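Local coordinates for cysteine desulfurase (Thermococcus onnurineus, PDB 5B89), which probably uses pyridoxal 5'-phosphate to take sulfur from L-cysteine, leaving L-alanine and passing the sulfur to a carrier, at residues B[320-334]-B[340-352]. Numbering follows the deposited sequence.
Sequences VKRTTEGLDELEVPW and LKKHAGVVSFNVP
The indole of W334 and the imidazole of H343 meet obliquely, CZ3 of W334 lying 4.0 Å from NE2 of H343, with their planes at 65°. T324 covers one indole face, its CG2 3.6 Å above the plane, over the centre of the six-membered ring. The D328 carboxyl carbon lies at the indole edge; NE1 donates to D328 OD1, which is tilted out of the ring plane, from above the carboxylate plane. ND1 of H343 donates to A344 O almost straight (3.1 Å), in the ring plane. V347 O lies in plane at the F349 edge, and V332 CG1 approaches that ring obliquely. OG1 of T324, set between its backbone N and carbonyl carbon (chi1 57°), donates to V320 O, which also accepts T324 N from the opposite face of its plane; CG2 is left for the indole and both methyls of V347. A serine in place of T324 would probably open a gap between the W334 face and V347. L327 CD1 packs against V347 CG1 and F349 CB, both at 4.0 Å. CG1 of V320 packs beside CD2 of L340, while CG2 lies 3.6 Å from CA of G345. After a Schellman motif at E331 the chain returns through W334, bridged to F349, with N350 N donating to P333 O (3.2 Å). V346's side chain lies about 8 Å from the bound pyridoxal phosphate. Segment 320-329, the end of helix 309-329, runs nearly parallel to strand 346-349 (16° between their axes), an edge strand of the smaller mixed sheet; strand 389-393 lies alongside, and M410 of helix 400-415 touches F349.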
loop_
_atom_site.group_PDB
_atom_site.type_symbol
_atom_site.label_atom_id
_atom_site.label_comp_id
_atom_site.label_asym_id
_atom_site.label_seq_id
_atom_site.Cartn_x
_atom_site.Cartn_y
_atom_site.Cartn_z
ATOM N N VAL B 320 -32.471 1.411 0.848
ATOM C CA VAL B 320 -32.740 0.182 0.102
ATOM C C VAL B 320 -34.247 -0.121 -0.015
ATOM O O VAL B 320 -34.666 -0.558 -1.060
ATOM C CB VAL B 320 -31.978 -0.975 0.823
ATOM C CG1 VAL B 320 -32.330 -2.263 0.235
ATOM C CG2 VAL B 320 -30.455 -0.747 0.729
ATOM N N LYS B 321 -34.941 0.064 1.076
ATOM C CA LYS B 321 -36.372 -0.190 1.114
ATOM C C LYS B 321 -37.098 0.685 0.087
ATOM O O LYS B 321 -37.862 0.176 -0.688
ATOM C CB LYS B 321 -36.919 0.014 2.514
ATOM C CG LYS B 321 -38.355 -0.475 2.705
ATOM C CD LYS B 321 -38.854 -0.243 4.100
ATOM C CE LYS B 321 -40.244 -0.870 4.191
ATOM N NZ LYS B 321 -41.314 -0.105 3.540
ATOM N N ARG B 322 -36.801 1.983 0.065
ATOM C CA ARG B 322 -37.456 2.834 -0.927
ATOM C C ARG B 322 -36.994 2.571 -2.355
ATOM O O ARG B 322 -37.772 2.568 -3.227
ATOM C CB ARG B 322 -37.370 4.300 -0.542
ATOM C CG ARG B 322 -38.016 5.233 -1.552
ATOM C CD ARG B 322 -39.516 4.974 -1.647
ATOM N NE ARG B 322 -40.061 5.915 -2.605
ATOM C CZ ARG B 322 -40.802 5.606 -3.629
ATOM N NH1 ARG B 322 -41.169 4.389 -3.826
ATOM N NH2 ARG B 322 -41.174 6.540 -4.476
ATOM N N THR B 323 -35.700 2.323 -2.561
ATOM C CA THR B 323 -35.217 2.020 -3.852
ATOM C C THR B 323 -35.866 0.806 -4.472
ATOM O O THR B 323 -36.301 0.833 -5.596
ATOM C CB THR B 323 -33.616 1.860 -3.918
ATOM O OG1 THR B 323 -33.078 3.111 -3.413
ATOM C CG2 THR B 323 -33.159 1.593 -5.232
ATOM N N THR B 324 -35.826 -0.295 -3.743
ATOM C CA THR B 324 -36.385 -1.554 -4.264
ATOM C C THR B 324 -37.922 -1.499 -4.527
ATOM O O THR B 324 -38.317 -1.963 -5.542
ATOM C CB THR B 324 -36.019 -2.738 -3.275
ATOM O OG1 THR B 324 -36.484 -2.469 -1.983
ATOM C CG2 THR B 324 -34.477 -3.012 -3.336
ATOM N N GLU B 325 -38.605 -0.880 -3.597
ATOM C CA GLU B 325 -40.075 -0.644 -3.762
ATOM C C GLU B 325 -40.299 0.172 -5.022
ATOM O O GLU B 325 -41.187 -0.123 -5.861
ATOM C CB GLU B 325 -40.640 -0.001 -2.565
ATOM C CG GLU B 325 -40.813 -0.996 -1.437
ATOM C CD GLU B 325 -41.056 -0.358 -0.064
ATOM O OE1 GLU B 325 -41.252 0.902 0.094
ATOM O OE2 GLU B 325 -41.167 -1.082 1.003
ATOM N N GLY B 326 -39.491 1.229 -5.185
ATOM C CA GLY B 326 -39.663 2.062 -6.385
ATOM C C GLY B 326 -39.326 1.347 -7.685
ATOM O O GLY B 326 -39.962 1.540 -8.753
ATOM N N LEU B 327 -38.347 0.465 -7.690
ATOM C CA LEU B 327 -38.023 -0.297 -8.818
ATOM C C LEU B 327 -39.120 -1.298 -9.140
ATOM O O LEU B 327 -39.381 -1.575 -10.344
ATOM C CB LEU B 327 -36.610 -0.978 -8.650
ATOM C CG LEU B 327 -35.431 0.016 -8.626
ATOM C CD1 LEU B 327 -34.151 -0.829 -8.468
ATOM C CD2 LEU B 327 -35.337 0.845 -9.862
ATOM N N ASP B 328 -39.695 -1.858 -8.107
ATOM C CA ASP B 328 -40.814 -2.784 -8.320
ATOM C C ASP B 328 -41.949 -2.015 -9.000
ATOM O O ASP B 328 -42.594 -2.596 -9.905
ATOM C CB ASP B 328 -41.305 -3.367 -7.036
ATOM C CG ASP B 328 -40.396 -4.435 -6.469
ATOM O OD1 ASP B 328 -39.652 -5.053 -7.220
ATOM O OD2 ASP B 328 -40.665 -4.783 -5.322
ATOM N N GLU B 329 -42.181 -0.783 -8.583
ATOM C CA GLU B 329 -43.293 0.022 -9.200
ATOM C C GLU B 329 -42.980 0.235 -10.661
ATOM O O GLU B 329 -43.931 0.312 -11.499
ATOM C CB GLU B 329 -43.477 1.328 -8.478
ATOM C CG GLU B 329 -44.081 1.322 -7.108
ATOM C CD GLU B 329 -43.937 2.654 -6.341
ATOM O OE1 GLU B 329 -44.679 2.817 -5.352
ATOM O OE2 GLU B 329 -43.070 3.526 -6.641
ATOM N N LEU B 330 -41.699 0.343 -11.068
ATOM C CA LEU B 330 -41.335 0.492 -12.471
ATOM C C LEU B 330 -41.126 -0.748 -13.266
ATOM O O LEU B 330 -40.765 -0.709 -14.452
ATOM C CB LEU B 330 -40.045 1.300 -12.545
ATOM C CG LEU B 330 -40.142 2.680 -11.952
ATOM C CD1 LEU B 330 -38.750 3.336 -11.905
ATOM C CD2 LEU B 330 -41.135 3.577 -12.718
ATOM N N GLU B 331 -41.340 -1.906 -12.625
ATOM C CA GLU B 331 -41.096 -3.181 -13.232
ATOM C C GLU B 331 -39.690 -3.364 -13.679
ATOM O O GLU B 331 -39.389 -3.976 -14.689
ATOM C CB GLU B 331 -42.134 -3.502 -14.334
ATOM C CG GLU B 331 -43.519 -3.367 -13.722
ATOM C CD GLU B 331 -44.605 -3.551 -14.754
ATOM O OE1 GLU B 331 -45.326 -2.579 -15.032
ATOM O OE2 GLU B 331 -44.670 -4.634 -15.318
ATOM N N VAL B 332 -38.785 -2.811 -12.874
ATOM C CA VAL B 332 -37.363 -2.917 -13.118
ATOM C C VAL B 332 -36.831 -4.018 -12.190
ATOM O O VAL B 332 -36.928 -3.931 -11.038
ATOM C CB VAL B 332 -36.613 -1.598 -12.864
ATOM C CG1 VAL B 332 -35.114 -1.828 -12.827
ATOM C CG2 VAL B 332 -36.949 -0.566 -13.926
ATOM N N PRO B 333 -36.259 -5.085 -12.842
ATOM C CA PRO B 333 -35.773 -6.170 -11.977
ATOM C C PRO B 333 -34.530 -5.857 -11.123
ATOM O O PRO B 333 -33.642 -5.254 -11.614
ATOM C CB PRO B 333 -35.456 -7.278 -12.959
ATOM C CG PRO B 333 -35.014 -6.588 -14.145
ATOM C CD PRO B 333 -36.024 -5.508 -14.291
ATOM N N TRP B 334 -34.537 -6.292 -9.877
ATOM C CA TRP B 334 -33.411 -6.094 -8.992
ATOM C C TRP B 334 -33.015 -7.421 -8.373
ATOM O O TRP B 334 -33.810 -8.318 -8.267
ATOM C CB TRP B 334 -33.654 -4.980 -7.967
ATOM C CG TRP B 334 -34.824 -5.119 -7.105
ATOM C CD1 TRP B 334 -36.075 -4.675 -7.364
ATOM C CD2 TRP B 334 -34.895 -5.746 -5.839
ATOM N NE1 TRP B 334 -36.893 -4.967 -6.366
ATOM C CE2 TRP B 334 -36.201 -5.645 -5.405
ATOM C CE3 TRP B 334 -33.975 -6.366 -5.015
ATOM C CZ2 TRP B 334 -36.601 -6.114 -4.209
ATOM C CZ3 TRP B 334 -34.390 -6.848 -3.841
ATOM C CH2 TRP B 334 -35.677 -6.727 -3.440
ATOM N N LEU B 340 -35.164 -7.842 3.357
ATOM C CA LEU B 340 -34.242 -6.719 3.484
ATOM C C LEU B 340 -33.460 -6.790 4.716
ATOM O O LEU B 340 -32.465 -6.061 4.818
ATOM C CB LEU B 340 -34.936 -5.332 3.306
ATOM C CG LEU B 340 -35.606 -5.224 1.917
ATOM C CD1 LEU B 340 -36.218 -3.824 1.805
ATOM C CD2 LEU B 340 -34.759 -5.518 0.721
ATOM N N LYS B 341 -33.792 -7.582 5.760
ATOM C CA LYS B 341 -32.880 -7.726 6.908
ATOM C C LYS B 341 -31.557 -8.405 6.520
ATOM O O LYS B 341 -30.596 -8.267 7.321
ATOM C CB LYS B 341 -33.591 -8.562 8.005
ATOM C CG LYS B 341 -34.749 -7.795 8.681
ATOM C CD LYS B 341 -35.149 -8.281 10.004
ATOM C CE LYS B 341 -36.367 -7.483 10.487
ATOM N NZ LYS B 341 -36.161 -6.020 10.809
ATOM N N LYS B 342 -31.531 -9.094 5.396
ATOM C CA LYS B 342 -30.340 -9.761 4.880
ATOM C C LYS B 342 -29.764 -9.037 3.617
ATOM O O LYS B 342 -29.013 -9.640 2.823
ATOM C CB LYS B 342 -30.733 -11.264 4.406
ATOM C CG LYS B 342 -30.911 -12.319 5.475
ATOM C CD LYS B 342 -30.689 -13.655 4.758
ATOM C CE LYS B 342 -29.271 -13.901 4.132
ATOM N NZ LYS B 342 -29.082 -15.276 3.566
ATOM N N HIS B 343 -30.160 -7.767 3.376
ATOM C CA HIS B 343 -29.753 -7.038 2.195
ATOM C C HIS B 343 -29.059 -5.742 2.643
ATOM O O HIS B 343 -29.640 -4.876 3.311
ATOM C CB HIS B 343 -31.022 -6.659 1.374
ATOM C CG HIS B 343 -30.780 -6.437 -0.072
ATOM N ND1 HIS B 343 -29.871 -5.518 -0.626
ATOM C CD2 HIS B 343 -31.307 -7.071 -1.162
ATOM C CE1 HIS B 343 -29.895 -5.593 -1.958
ATOM N NE2 HIS B 343 -30.730 -6.553 -2.284
ATOM N N ALA B 344 -27.809 -5.630 2.259
ATOM C CA ALA B 344 -27.026 -4.485 2.612
ATOM C C ALA B 344 -27.341 -3.302 1.723
ATOM O O ALA B 344 -28.223 -3.365 0.965
ATOM C CB ALA B 344 -25.566 -4.836 2.547
ATOM N N GLY B 345 -26.597 -2.224 1.875
ATOM C CA GLY B 345 -26.844 -1.012 1.120
ATOM C C GLY B 345 -26.362 -1.015 -0.289
ATOM O O GLY B 345 -25.643 -0.172 -0.688
ATOM N N VAL B 346 -26.765 -2.029 -1.007
ATOM C CA VAL B 346 -26.384 -2.293 -2.359
ATOM C C VAL B 346 -27.600 -2.778 -3.134
ATOM O O VAL B 346 -28.194 -3.721 -2.707
ATOM C CB VAL B 346 -25.351 -3.439 -2.421
ATOM C CG1 VAL B 346 -24.933 -3.727 -3.841
ATOM C CG2 VAL B 346 -24.124 -3.099 -1.570
ATOM N N VAL B 347 -27.947 -2.113 -4.238
ATOM C CA VAL B 347 -29.063 -2.592 -5.094
ATOM C C VAL B 347 -28.553 -2.686 -6.496
ATOM O O VAL B 347 -28.287 -1.648 -7.184
ATOM C CB VAL B 347 -30.229 -1.599 -4.993
ATOM C CG1 VAL B 347 -31.343 -2.144 -5.902
ATOM C CG2 VAL B 347 -30.726 -1.458 -3.571
ATOM N N SER B 348 -28.379 -3.900 -7.014
ATOM C CA SER B 348 -28.078 -4.199 -8.375
ATOM C C SER B 348 -29.396 -4.448 -9.083
ATOM O O SER B 348 -30.337 -5.035 -8.535
ATOM C CB SER B 348 -27.212 -5.524 -8.534
ATOM O OG SER B 348 -25.831 -5.224 -8.395
ATOM N N PHE B 349 -29.450 -3.949 -10.308
ATOM C CA PHE B 349 -30.627 -4.032 -11.137
ATOM C C PHE B 349 -30.243 -3.978 -12.602
ATOM O O PHE B 349 -29.119 -3.776 -12.953
ATOM C CB PHE B 349 -31.620 -2.896 -10.818
ATOM C CG PHE B 349 -31.080 -1.509 -11.028
ATOM C CD1 PHE B 349 -30.320 -0.922 -10.080
ATOM C CD2 PHE B 349 -31.406 -0.775 -12.146
ATOM C CE1 PHE B 349 -29.820 0.330 -10.255
ATOM C CE2 PHE B 349 -30.914 0.485 -12.327
ATOM C CZ PHE B 349 -30.126 1.047 -11.380
ATOM N N ASN B 350 -31.254 -4.194 -13.429
ATOM C CA ASN B 350 -31.096 -4.086 -14.869
ATOM C C ASN B 350 -32.379 -3.551 -15.488
ATOM O O ASN B 350 -33.419 -3.731 -14.983
ATOM C CB ASN B 350 -30.760 -5.413 -15.553
ATOM C CG ASN B 350 -29.281 -5.672 -15.659
ATOM O OD1 ASN B 350 -28.532 -4.864 -16.093
ATOM N ND2 ASN B 350 -28.891 -6.833 -15.272
ATOM N N VAL B 351 -32.222 -2.890 -16.606
ATOM C CA VAL B 351 -33.359 -2.405 -17.379
ATOM C C VAL B 351 -33.465 -3.270 -18.633
ATOM O O VAL B 351 -32.562 -3.303 -19.389
ATOM C CB VAL B 351 -33.231 -0.933 -17.776
ATOM C CG1 VAL B 351 -34.447 -0.522 -18.600
ATOM C CG2 VAL B 351 -33.113 -0.054 -16.551
ATOM N N PRO B 352 -34.568 -3.991 -18.783
ATOM C CA PRO B 352 -34.734 -4.906 -19.959
ATOM C C PRO B 352 -34.589 -4.146 -21.251
ATOM O O PRO B 352 -35.119 -3.034 -21.367
ATOM C CB PRO B 352 -36.137 -5.410 -19.786
ATOM C CG PRO B 352 -36.397 -5.346 -18.341
ATOM C CD PRO B 352 -35.741 -4.023 -17.906
#